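Glycoside Hydrolase (PDB 5T9X) probably hydrolyses agarose as a family 16 glycoside hydrolase, serving an agarose-degrading pathway of a human gut bacterium. Local coordinates at residues 162-167 / 332-337; 190-195 / 252-257; 94-99 / 106-111. One frame throughout, in Å; residues are numbered along the deposited sequence.

In the fold
The three contacts sample both sheets of a beta sandwich. Contact 3 closes first along the chain, between 94-99 and 106-111; contact 2 follows, nested inside the loop that contact 1 closes. Contacts 1 and 2 touch, their centres about 9 Å apart, because strands 162-169 and 252-260 are neighbours in the same antiparallel sheet. Contact 2 leads from that sheet to strand 188-195 of the opposing one, which contact 3 also reaches through strand 106-108. The centre of contact 3 lies about 21 Å from that of contact 2 and about 22 Å from that of contact 1. Contact 1 pairs strands within one sheet, contact 2 joins the two sheets, and contact 3 fastens a loop to the second.

Contact 1 of 3, residues 162-167 / 332-337; sequences VYVEAY and DWIRIY. With NA (sodium ion), chain D.
Glu165 and Arg335 form a buried salt bridge on one face of an antiparallel strand pair, 162-167 with 332-337, in one sheet of the beta-jelly-roll sandwich of family 16 glycoside hydrolases. The two chains rise side by side, and the arginine brings two nitrogens to a single oxygen: NH2 lies 2.7 Å and NE 2.9 Å from Glu165 OE1. That oxygen lies close to the guanidinium plane, whereas both donors come from the same side of the carboxylate, which is turned 32° from the guanidinium. Arg335 CG sits between its backbone N and carbonyl carbon (chi1 70°), and the chain then runs extended to NE, standing upright beside the glutamate. Phe55 O takes a hydrogen bond from NH1, further fixing the guanidinium.

Glu165 OE1 also meets the edge of the Trp333 indole, 3.4 Å from CH2. One face of that indole receives Tyr167 CB in a CH-pi contact, 3.4 Å from the centroid of the six-membered ring; the tyrosine ring beyond is nearly parallel to the indole (21°) but slid aside. Val164, Ala166, Ile334 and Ile336 make the other, apolar face, where both isoleucines rest on Ile299 of strand 298-304. At the far end, Val162 CG2 packs 3.5 Å from Ile336 CG2.

A classic beta bulge sets Asp332 and Trp333 both opposite Tyr167, with Asp332 N hydrogen-bonded to Tyr167 O at 2.9 Å. Asp332 also joins Glu51, Asp75, Asn77 and Gly118 around a sodium ion, which it binds through O at 2.4 Å and OD1 at 2.2 Å.

Contact 2 of 3, residues 190-195 / 252-257; sequences IDIIEA and HRVGVY
Ile192 directs CG2 anti to its backbone N and keeps CG1 beside that N (chi1 -58°), an arrangement that sends CG2 toward Val254 and CG1 toward Val256. Val256 holds CG1 between its own backbone N and carbonyl carbon (chi1 66°), which brings this methyl up to the isoleucine. These residues belong to the two sheets of the beta sandwich, and their meeting is part of the apolar layer between them. Segment 190-195 also carries most of the Glu-Ile-Asp-Ile-Ile-Glu sequence, from Glu189 to Glu194, that marks family 16 glycoside hydrolases.

The Ile192 and Val256 side chains cross at about a right angle. Val256 CG1 lies 3.6 Å from Ile192 CG1 and 3.9 Å from CD1 of the same isoleucine, and Ile190 CG2 approaches this valine methyl more loosely, at 4.1 Å. The second branch, Ile192 CG2, lies over the facing backbone, 3.5 Å from Val254 O and 3.9 Å from Gly255 CA. Ile193 completes the group: its CG1 comes within 3.6 Å of Val254 CB, and its CD1 within 3.7 Å of Val254 CG2.

Three isoleucines can share this surface because the strand is not regular. Ile192 and Ile193 both face Val179 of strand 176-182 in a classic beta bulge, and the chain turns a corner at Ile192. Asp191 points away from 252-257, and Glu194, which takes no part in the contact, is hydrogen-bonded to His216 ND1 and Gln306 NE2. The two segments share no hydrogen bonds; a polar atom still enters the packing where Ile192 O meets the methyl Val254 CG1 at 3.4 Å.

Contact 3 of 3, residues 94-99 / 106-111; sequences DYYHAN and TIWQRD
Arg110 lays its extended side chain across Asp94, and nearly every atom along it has a neighbour there. CB starts against the carboxylate, 3.6 Å from Asp94 OD2. CG is equally near the backbone and the carboxylate of Asp94, 3.6 Å from O and from OD1, and CD passes at 3.6 Å from Asp94 OD1. Beyond NE the guanidinium lies beside Asp94 and Tyr95. Its NH1 closes a salt bridge with a short hydrogen bond of 2.5 Å to Asp94 OD1, approaching nearly in line with the CG-OD1 bond, while NH2 ends 3.9 Å from Tyr95 CB. Asp94 OD1 lies in the guanidinium plane, although carboxylate and guanidinium are turned 55° from each other. Asp94 presents this oxygen because its CG stands between the backbone N and the carbonyl carbon (chi1 51°). An alanine at this position is likely to leave the Arg110 guanidinium without its charged mate and freer to swing from the loop.

Tyr95 CB lies over one face of the same guanidinium, 3.7 Å from Arg110 NH1. Its ring reaches the returning backbone, where CE1 meets Trp108 O edge-on at 3.7 Å. Next along the loop, Tyr96 packs on the indole of Trp108: its CB lies 3.7 Å from Trp108 CZ3, and the two rings, inclined at 29°, are slid apart and barely overlap.

Trp108 carries the loop contact into the sheet. Strand 106-108 runs parallel to strand 140-154, whose Thr149 and Cys151 touch the indole, while Trp108 NE1 is hydrogen-bonded to Met303 O of strand 298-304. Tyr95 O is hydrogen-bonded to Thr153 OG1 of strand 140-154, and Tyr96 reaches Ile300 of strand 298-304 and Trp180 of strand 176-182, so the loop lies across three successive strands of the sheet.

Contact 1 of 3, residues 162-167 / 332-337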
# COMPACT_ATOMS: atom_id res chain seq x y z
N VAL A 162 -6.50 -1.36 15.68
CA VAL A 162 -5.61 -0.31 15.20
C VAL A 162 -6.24 0.35 13.98
O VAL A 162 -6.94 -0.32 13.21
CB VAL A 162 -4.18 -0.82 14.94
CG1 VAL A 162 -4.14 -1.91 13.88
CG2 VAL A 162 -3.24 0.30 14.56
N TYR A 163 -6.05 1.67 13.86
CA TYR A 163 -6.50 2.43 12.70
C TYR A 163 -5.28 2.96 12.03
O TYR A 163 -4.49 3.62 12.69
CB TYR A 163 -7.43 3.56 13.09
CG TYR A 163 -7.92 4.33 11.91
CD1 TYR A 163 -8.76 3.74 10.97
CD2 TYR A 163 -7.54 5.66 11.70
CE1 TYR A 163 -9.20 4.44 9.85
CE2 TYR A 163 -7.98 6.36 10.58
CZ TYR A 163 -8.81 5.74 9.67
OH TYR A 163 -9.26 6.41 8.57
N VAL A 164 -5.08 2.62 10.76
CA VAL A 164 -3.89 3.08 10.00
C VAL A 164 -4.40 3.83 8.79
O VAL A 164 -5.24 3.30 8.06
CB VAL A 164 -3.02 1.91 9.52
CG1 VAL A 164 -1.78 2.41 8.77
CG2 VAL A 164 -2.63 1.00 10.69
N GLU A 165 -3.95 5.08 8.61
CA GLU A 165 -4.47 5.96 7.55
C GLU A 165 -3.31 6.62 6.86
O GLU A 165 -2.47 7.17 7.53
CB GLU A 165 -5.43 7.03 8.12
CG GLU A 165 -6.36 7.71 7.11
CD GLU A 165 -7.30 8.76 7.74
OE1 GLU A 165 -6.77 9.80 8.19
OE2 GLU A 165 -8.55 8.60 7.77
N ALA A 166 -3.25 6.55 5.53
CA ALA A 166 -2.29 7.34 4.77
C ALA A 166 -2.99 8.45 4.02
O ALA A 166 -4.16 8.33 3.69
CB ALA A 166 -1.49 6.47 3.82
N TYR A 167 -2.26 9.54 3.82
CA TYR A 167 -2.66 10.66 2.98
C TYR A 167 -1.65 10.67 1.84
O TYR A 167 -0.43 10.92 2.05
CB TYR A 167 -2.58 11.98 3.78
CG TYR A 167 -3.27 13.18 3.16
CD1 TYR A 167 -4.56 13.08 2.68
CD2 TYR A 167 -2.65 14.43 3.14
CE1 TYR A 167 -5.22 14.17 2.17
CE2 TYR A 167 -3.30 15.54 2.61
CZ TYR A 167 -4.60 15.40 2.13
OH TYR A 167 -5.32 16.44 1.59
N ASP A 332 2.22 12.05 2.16
CA ASP A 332 2.38 13.28 2.93
C ASP A 332 2.46 12.91 4.38
O ASP A 332 3.24 13.49 5.13
CB ASP A 332 1.15 14.17 2.66
CG ASP A 332 1.23 15.55 3.32
OD1 ASP A 332 2.24 15.92 3.98
OD2 ASP A 332 0.20 16.25 3.18
N TRP A 333 1.63 11.98 4.79
CA TRP A 333 1.72 11.42 6.12
C TRP A 333 1.04 10.07 6.24
O TRP A 333 0.19 9.67 5.39
CB TRP A 333 1.13 12.38 7.17
CG TRP A 333 -0.23 12.99 6.92
CD1 TRP A 333 -0.46 14.26 6.57
CD2 TRP A 333 -1.53 12.39 7.11
NE1 TRP A 333 -1.81 14.51 6.48
CE2 TRP A 333 -2.48 13.37 6.81
CE3 TRP A 333 -1.97 11.11 7.48
CZ2 TRP A 333 -3.85 13.13 6.88
CZ3 TRP A 333 -3.33 10.87 7.54
CH2 TRP A 333 -4.25 11.88 7.24
N ILE A 334 1.39 9.41 7.33
CA ILE A 334 0.76 8.16 7.73
C ILE A 334 0.61 8.16 9.24
O ILE A 334 1.58 8.37 9.96
CB ILE A 334 1.54 6.93 7.19
CG1 ILE A 334 0.78 5.66 7.50
CG2 ILE A 334 2.95 6.84 7.77
CD1 ILE A 334 1.37 4.47 6.77
N ARG A 335 -0.62 7.94 9.71
CA ARG A 335 -0.95 8.02 11.12
C ARG A 335 -1.63 6.75 11.60
O ARG A 335 -2.33 6.12 10.83
CB ARG A 335 -1.82 9.24 11.39
CG ARG A 335 -3.22 9.19 10.84
CD ARG A 335 -3.92 10.50 11.13
NE ARG A 335 -5.26 10.55 10.57
CZ ARG A 335 -6.23 11.38 10.95
NH1 ARG A 335 -6.06 12.21 11.98
NH2 ARG A 335 -7.42 11.36 10.32
N ILE A 336 -1.42 6.42 12.87
CA ILE A 336 -1.78 5.14 13.47
C ILE A 336 -2.32 5.41 14.86
O ILE A 336 -1.65 6.07 15.66
CB ILE A 336 -0.53 4.26 13.61
CG1 ILE A 336 0.20 4.15 12.28
CG2 ILE A 336 -0.88 2.87 14.09
CD1 ILE A 336 1.43 3.28 12.35
N TYR A 337 -3.52 4.90 15.17
CA TYR A 337 -4.16 5.07 16.46
C TYR A 337 -4.63 3.72 16.97
O TYR A 337 -5.07 2.86 16.18
CB TYR A 337 -5.41 5.98 16.40
CG TYR A 337 -5.18 7.40 15.92
CD1 TYR A 337 -5.00 8.47 16.82
CD2 TYR A 337 -5.15 7.70 14.55
CE1 TYR A 337 -4.79 9.78 16.37
CE2 TYR A 337 -4.93 8.98 14.10
CZ TYR A 337 -4.76 10.01 15.01
OH TYR A 337 -4.55 11.26 14.54
NA NA D . 3.85 15.79 5.46

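Contact 2 of 3, residues 190-195 / 252-257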
# COMPACT_ATOMS: atom_id res chain seq x y z
N ILE A 190 -2.92 -7.13 4.98
CA ILE A 190 -4.04 -6.18 4.86
C ILE A 190 -3.58 -5.07 3.91
O ILE A 190 -2.51 -4.46 4.12
CB ILE A 190 -4.44 -5.58 6.23
CG1 ILE A 190 -4.94 -6.69 7.14
CG2 ILE A 190 -5.54 -4.57 6.07
CD1 ILE A 190 -5.18 -6.30 8.58
N ASP A 191 -4.34 -4.85 2.85
CA ASP A 191 -3.98 -3.82 1.86
C ASP A 191 -4.82 -2.61 2.07
O ASP A 191 -6.03 -2.69 1.96
CB ASP A 191 -4.19 -4.31 0.44
CG ASP A 191 -3.43 -5.56 0.16
OD1 ASP A 191 -2.20 -5.61 0.43
OD2 ASP A 191 -4.07 -6.52 -0.29
N ILE A 192 -4.16 -1.49 2.34
CA ILE A 192 -4.84 -0.22 2.54
C ILE A 192 -5.08 0.50 1.20
O ILE A 192 -6.19 0.84 0.84
CB ILE A 192 -4.09 0.63 3.57
CG1 ILE A 192 -4.00 -0.16 4.88
CG2 ILE A 192 -4.82 1.93 3.82
CD1 ILE A 192 -3.13 0.45 5.95
N ILE A 193 -4.01 0.70 0.46
CA ILE A 193 -4.05 1.25 -0.86
C ILE A 193 -3.31 0.30 -1.79
O ILE A 193 -2.14 -0.00 -1.58
CB ILE A 193 -3.35 2.62 -0.95
CG1 ILE A 193 -4.01 3.63 -0.01
CG2 ILE A 193 -3.43 3.14 -2.39
CD1 ILE A 193 -3.40 5.03 -0.01
N GLU A 194 -4.01 -0.16 -2.82
CA GLU A 194 -3.35 -0.69 -4.02
C GLU A 194 -4.07 -0.02 -5.21
O GLU A 194 -5.28 -0.12 -5.33
CB GLU A 194 -3.41 -2.21 -4.05
CG GLU A 194 -2.82 -2.85 -5.30
CD GLU A 194 -2.75 -4.37 -5.21
OE1 GLU A 194 -3.78 -5.01 -4.89
OE2 GLU A 194 -1.66 -4.92 -5.51
N ALA A 195 -3.32 0.72 -6.01
CA ALA A 195 -3.91 1.54 -7.06
C ALA A 195 -2.97 1.72 -8.25
O ALA A 195 -1.74 1.70 -8.10
CB ALA A 195 -4.35 2.89 -6.51
N HIS A 252 -5.38 11.95 -1.08
CA HIS A 252 -6.59 11.38 -0.46
C HIS A 252 -6.19 10.60 0.78
O HIS A 252 -5.10 10.02 0.82
CB HIS A 252 -7.34 10.48 -1.43
CG HIS A 252 -7.99 11.22 -2.54
ND1 HIS A 252 -9.26 11.74 -2.45
CD2 HIS A 252 -7.54 11.54 -3.78
CE1 HIS A 252 -9.58 12.34 -3.58
NE2 HIS A 252 -8.55 12.23 -4.40
N ARG A 253 -7.06 10.63 1.78
CA ARG A 253 -6.95 9.76 2.92
C ARG A 253 -7.57 8.40 2.59
O ARG A 253 -8.72 8.32 2.18
CB ARG A 253 -7.71 10.34 4.10
CG ARG A 253 -7.08 11.54 4.80
CD ARG A 253 -8.09 12.05 5.82
NE ARG A 253 -9.16 12.76 5.13
CZ ARG A 253 -10.40 12.95 5.57
NH1 ARG A 253 -10.82 12.45 6.71
NH2 ARG A 253 -11.23 13.65 4.81
N VAL A 254 -6.80 7.33 2.78
CA VAL A 254 -7.32 5.98 2.81
C VAL A 254 -6.80 5.29 4.06
O VAL A 254 -5.59 5.26 4.29
CB VAL A 254 -6.86 5.14 1.61
CG1 VAL A 254 -7.65 3.83 1.56
CG2 VAL A 254 -6.98 5.96 0.33
N GLY A 255 -7.70 4.74 4.86
CA GLY A 255 -7.32 3.99 6.05
C GLY A 255 -8.14 2.73 6.29
O GLY A 255 -9.18 2.52 5.64
N VAL A 256 -7.66 1.91 7.22
CA VAL A 256 -8.37 0.73 7.64
C VAL A 256 -8.42 0.68 9.16
O VAL A 256 -7.44 0.98 9.85
CB VAL A 256 -7.79 -0.58 7.03
CG1 VAL A 256 -6.39 -0.88 7.52
CG2 VAL A 256 -8.69 -1.75 7.34
N TYR A 257 -9.60 0.34 9.67
CA TYR A 257 -9.77 -0.06 11.03
C TYR A 257 -9.73 -1.59 11.06
O TYR A 257 -10.67 -2.26 10.65
CB TYR A 257 -11.09 0.48 11.59
CG TYR A 257 -11.34 0.26 13.07
CD1 TYR A 257 -10.31 -0.05 13.95
CD2 TYR A 257 -12.59 0.44 13.59
CE1 TYR A 257 -10.55 -0.25 15.29
CE2 TYR A 257 -12.84 0.25 14.95
CZ TYR A 257 -11.81 -0.09 15.78
OH TYR A 257 -12.01 -0.28 17.13

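Contact 3 of 3, residues 94-99 / 106-111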
# COMPACT_ATOMS: atom_id res chain seq x y z
N ASP A 94 14.61 1.51 4.30
CA ASP A 94 14.37 1.76 2.85
C ASP A 94 14.44 0.48 1.98
O ASP A 94 14.94 0.51 0.84
CB ASP A 94 15.32 2.88 2.31
CG ASP A 94 16.80 2.65 2.65
OD1 ASP A 94 17.12 1.60 3.26
OD2 ASP A 94 17.63 3.55 2.36
N TYR A 95 13.93 -0.63 2.51
CA TYR A 95 13.79 -1.87 1.76
C TYR A 95 12.57 -2.62 2.27
O TYR A 95 11.90 -2.16 3.17
CB TYR A 95 15.06 -2.72 1.85
CG TYR A 95 15.35 -3.53 0.61
CD1 TYR A 95 15.77 -2.92 -0.56
CD2 TYR A 95 15.16 -4.91 0.58
CE1 TYR A 95 16.02 -3.66 -1.71
CE2 TYR A 95 15.41 -5.67 -0.56
CZ TYR A 95 15.85 -5.04 -1.70
OH TYR A 95 16.09 -5.77 -2.84
N TYR A 96 12.28 -3.75 1.64
CA TYR A 96 11.21 -4.69 2.06
C TYR A 96 11.70 -5.38 3.30
O TYR A 96 12.90 -5.37 3.56
CB TYR A 96 10.99 -5.69 0.93
CG TYR A 96 9.90 -6.72 1.03
CD1 TYR A 96 8.56 -6.38 0.98
CD2 TYR A 96 10.22 -8.08 1.02
CE1 TYR A 96 7.56 -7.35 1.01
CE2 TYR A 96 9.23 -9.06 1.05
CZ TYR A 96 7.91 -8.70 1.03
OH TYR A 96 6.97 -9.68 1.04
N HIS A 97 10.79 -6.01 4.03
CA HIS A 97 11.10 -6.66 5.31
C HIS A 97 12.00 -7.94 5.24
O HIS A 97 12.33 -8.51 6.27
CB HIS A 97 9.79 -6.87 6.16
CG HIS A 97 8.90 -8.03 5.77
ND1 HIS A 97 9.27 -9.03 4.89
CD2 HIS A 97 7.66 -8.36 6.21
CE1 HIS A 97 8.28 -9.90 4.77
NE2 HIS A 97 7.30 -9.52 5.57
N ALA A 98 12.37 -8.38 4.04
CA ALA A 98 13.20 -9.57 3.81
C ALA A 98 14.04 -9.25 2.58
O ALA A 98 13.73 -8.28 1.87
CB ALA A 98 12.33 -10.81 3.54
N ASN A 99 15.06 -10.04 2.31
CA ASN A 99 15.95 -9.75 1.20
C ASN A 99 15.39 -10.25 -0.16
O ASN A 99 15.93 -11.14 -0.79
CB ASN A 99 17.35 -10.27 1.50
CG ASN A 99 18.40 -9.73 0.53
OD1 ASN A 99 18.12 -8.88 -0.35
ND2 ASN A 99 19.63 -10.24 0.67
N THR A 106 9.96 -5.75 -11.19
CA THR A 106 10.34 -4.84 -10.12
C THR A 106 11.69 -5.19 -9.54
O THR A 106 11.99 -6.36 -9.33
CB THR A 106 9.31 -4.91 -8.98
OG1 THR A 106 8.00 -4.70 -9.54
CG2 THR A 106 9.61 -3.90 -7.87
N ILE A 107 12.51 -4.19 -9.30
CA ILE A 107 13.78 -4.35 -8.59
C ILE A 107 13.89 -3.16 -7.63
O ILE A 107 14.24 -2.06 -8.05
CB ILE A 107 15.00 -4.36 -9.54
CG1 ILE A 107 14.87 -5.47 -10.60
CG2 ILE A 107 16.30 -4.53 -8.76
CD1 ILE A 107 15.89 -5.30 -11.72
N TRP A 108 13.57 -3.37 -6.36
CA TRP A 108 13.62 -2.31 -5.38
C TRP A 108 15.06 -1.85 -5.15
O TRP A 108 16.00 -2.65 -5.24
CB TRP A 108 12.98 -2.76 -4.08
CG TRP A 108 11.48 -2.92 -4.19
CD1 TRP A 108 10.60 -2.06 -4.77
CD2 TRP A 108 10.69 -3.99 -3.66
NE1 TRP A 108 9.31 -2.53 -4.64
CE2 TRP A 108 9.35 -3.71 -3.96
CE3 TRP A 108 10.99 -5.15 -2.95
CZ2 TRP A 108 8.32 -4.55 -3.60
CZ3 TRP A 108 9.99 -5.96 -2.58
CH2 TRP A 108 8.66 -5.68 -2.91
N GLN A 109 15.19 -0.55 -4.92
CA GLN A 109 16.47 0.12 -4.71
C GLN A 109 16.34 1.07 -3.53
O GLN A 109 15.37 1.84 -3.46
CB GLN A 109 16.83 0.95 -5.94
CG GLN A 109 16.98 0.17 -7.23
CD GLN A 109 18.22 -0.71 -7.24
OE1 GLN A 109 18.12 -1.93 -7.28
NE2 GLN A 109 19.37 -0.10 -7.19
N ARG A 110 17.31 1.05 -2.62
CA ARG A 110 17.30 1.96 -1.47
C ARG A 110 17.29 3.45 -1.89
O ARG A 110 16.56 4.27 -1.31
CB ARG A 110 18.49 1.69 -0.54
CG ARG A 110 18.43 0.35 0.16
CD ARG A 110 19.59 0.12 1.11
NE ARG A 110 19.51 -1.23 1.65
CZ ARG A 110 18.72 -1.64 2.65
NH1 ARG A 110 17.88 -0.80 3.27
NH2 ARG A 110 18.75 -2.91 3.03
N ASP A 111 18.07 3.77 -2.91
CA ASP A 111 18.22 5.16 -3.34
C ASP A 111 17.02 5.70 -4.10
O ASP A 111 17.03 6.86 -4.46
CB ASP A 111 19.53 5.37 -4.13
CG ASP A 111 19.53 4.72 -5.52
OD1 ASP A 111 18.47 4.32 -6.04
OD2 ASP A 111 20.61 4.61 -6.11